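PDB 2R7H: putative D-alanine N-acetyltransferase of GNAT family from Desulfovibrio desulfuricans subsp. desulfuricans, which probably transfers an acyl group, likely acetyl from acetyl-coenzyme A as in other GNAT-family enzymes, to an acceptor that remains unproven. Local coordinates for residues Glu118-His121 against Asp122-Thr126. Numbering follows the deposited sequence.
Sequences EVVH and DVRLT
D122 OD1 takes a hydrogen bond from ND1 of its neighbour H121 at 2.8 Å. The N-H points almost straight at the oxygen (164°), and OD1 lies in the plane of the imidazole. The carboxylate itself is turned 67° from the ring. With CG of H121 anti to the backbone N (chi1 164°), the ring stands beside its own carbonyl carbon, and its turn about CB-CG faces ND1 to the aspartate. This bond helps fix the rotation of the ring. It also places the N-H on ND1. One turn on, L125 covers a face of the same ring. Its CD1 sits 4.1 Å from the ring centroid, a CH-pi contact, while CD2 comes within 3.6 Å of H121 CE1. On another side of the helix, R124 runs out extended alongside V120. V120 CG1 lies over one face of the guanidinium, 3.8 Å from R124 NE, and that NE is hydrogen-bonded to V176 O. V119 and V123 point the same way, with V119 CG1 4.2 Å from V123 CG2. The backbone N-H groups of D122, V123, R124 and L125 each donate to the carbonyl four residues earlier, those of E118 to H121. R24 forms salt bridges with both D122 OD2 and E118 OE1, which probably eases the repulsion between the two acids. This is the C-terminal end of helix 111-125, the crossover between parallel strands 94-102 and 130-136. V119 packs on A83 and Y85 of strand 78-87, V71 of strand 69-75 and L131 of strand 130-136.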
loop_
_atom_site.group_PDB
_atom_site.type_symbol
_atom_site.label_atom_id
_atom_site.label_comp_id
_atom_site.label_asym_id
_atom_site.label_seq_id
_atom_site.Cartn_x
_atom_site.Cartn_y
_atom_site.Cartn_z
ATOM N N GLU B 118 14.802 -8.326 -15.467
ATOM C CA GLU B 118 13.868 -9.442 -15.570
ATOM C C GLU B 118 12.453 -9.082 -15.066
ATOM O O GLU B 118 11.440 -9.515 -15.646
ATOM C CB GLU B 118 14.426 -10.666 -14.830
ATOM C CG GLU B 118 15.741 -11.208 -15.387
ATOM C CD GLU B 118 15.747 -11.453 -16.899
ATOM O OE1 GLU B 118 14.799 -12.041 -17.420
ATOM O OE2 GLU B 118 16.729 -11.043 -17.553
ATOM N N VAL B 119 12.377 -8.336 -13.955
ATOM C CA VAL B 119 11.095 -7.904 -13.431
ATOM C C VAL B 119 10.391 -7.051 -14.475
ATOM O O VAL B 119 9.202 -7.206 -14.691
ATOM C CB VAL B 119 11.256 -7.099 -12.113
ATOM C CG1 VAL B 119 9.981 -6.363 -11.787
ATOM C CG2 VAL B 119 11.768 -8.068 -10.961
ATOM N N VAL B 120 11.130 -6.122 -15.085
ATOM C CA VAL B 120 10.585 -5.226 -16.122
ATOM C C VAL B 120 10.078 -6.012 -17.337
ATOM O O VAL B 120 9.041 -5.698 -17.860
ATOM C CB VAL B 120 11.598 -4.168 -16.536
ATOM C CG1 VAL B 120 11.167 -3.428 -17.785
ATOM C CG2 VAL B 120 11.824 -3.225 -15.381
ATOM N N HIS B 121 10.805 -7.058 -17.728
ATOM C CA HIS B 121 10.402 -7.940 -18.812
ATOM C C HIS B 121 9.064 -8.571 -18.480
ATOM O O HIS B 121 8.134 -8.565 -19.286
ATOM C CB HIS B 121 11.454 -9.036 -18.981
ATOM C CG HIS B 121 11.003 -10.211 -19.785
ATOM N ND1 HIS B 121 10.343 -11.283 -19.223
ATOM C CD2 HIS B 121 11.155 -10.509 -21.099
ATOM C CE1 HIS B 121 10.084 -12.180 -20.158
ATOM N NE2 HIS B 121 10.575 -11.738 -21.303
ATOM N N ASP B 122 8.963 -9.107 -17.272
ATOM C CA ASP B 122 7.734 -9.771 -16.826
ATOM C C ASP B 122 6.528 -8.871 -16.719
ATOM O O ASP B 122 5.438 -9.291 -17.045
ATOM C CB ASP B 122 7.937 -10.481 -15.499
ATOM C CG ASP B 122 8.915 -11.596 -15.569
ATOM O OD1 ASP B 122 9.415 -11.940 -16.674
ATOM O OD2 ASP B 122 9.177 -12.157 -14.494
ATOM N N VAL B 123 6.739 -7.657 -16.213
ATOM C CA VAL B 123 5.711 -6.644 -16.065
ATOM C C VAL B 123 5.269 -6.192 -17.466
ATOM O O VAL B 123 4.084 -6.009 -17.706
ATOM C CB VAL B 123 6.197 -5.459 -15.193
ATOM C CG1 VAL B 123 5.295 -4.265 -15.333
ATOM C CG2 VAL B 123 6.326 -5.901 -13.731
ATOM N N ARG B 124 6.213 -5.958 -18.368
ATOM C CA ARG B 124 5.846 -5.641 -19.738
ATOM C C ARG B 124 4.947 -6.728 -20.373
ATOM O O ARG B 124 3.934 -6.398 -21.003
ATOM C CB ARG B 124 7.071 -5.460 -20.605
ATOM C CG ARG B 124 7.723 -4.157 -20.416
ATOM C CD ARG B 124 9.061 -4.038 -21.143
ATOM N NE ARG B 124 9.521 -2.643 -21.072
ATOM C CZ ARG B 124 10.749 -2.207 -21.368
ATOM N NH1 ARG B 124 11.773 -3.040 -21.616
ATOM N NH2 ARG B 124 10.978 -0.895 -21.284
ATOM N N LEU B 125 5.300 -7.995 -20.202
ATOM C CA LEU B 125 4.482 -9.090 -20.770
ATOM C C LEU B 125 3.038 -9.192 -20.332
ATOM O O LEU B 125 2.199 -9.647 -21.097
ATOM C CB LEU B 125 5.126 -10.472 -20.590
ATOM C CG LEU B 125 6.091 -10.882 -21.697
ATOM C CD1 LEU B 125 7.121 -9.791 -22.001
ATOM C CD2 LEU B 125 6.723 -12.210 -21.341
ATOM N N THR B 126 2.746 -8.775 -19.117
ATOM C CA THR B 126 1.408 -8.836 -18.585
ATOM C C THR B 126 0.656 -7.560 -18.867
ATOM O O THR B 126 -0.417 -7.385 -18.337
ATOM C CB THR B 126 1.441 -9.135 -17.084
ATOM O OG1 THR B 126 2.197 -8.127 -16.416
ATOM C CG2 THR B 126 2.115 -10.457 -16.836
#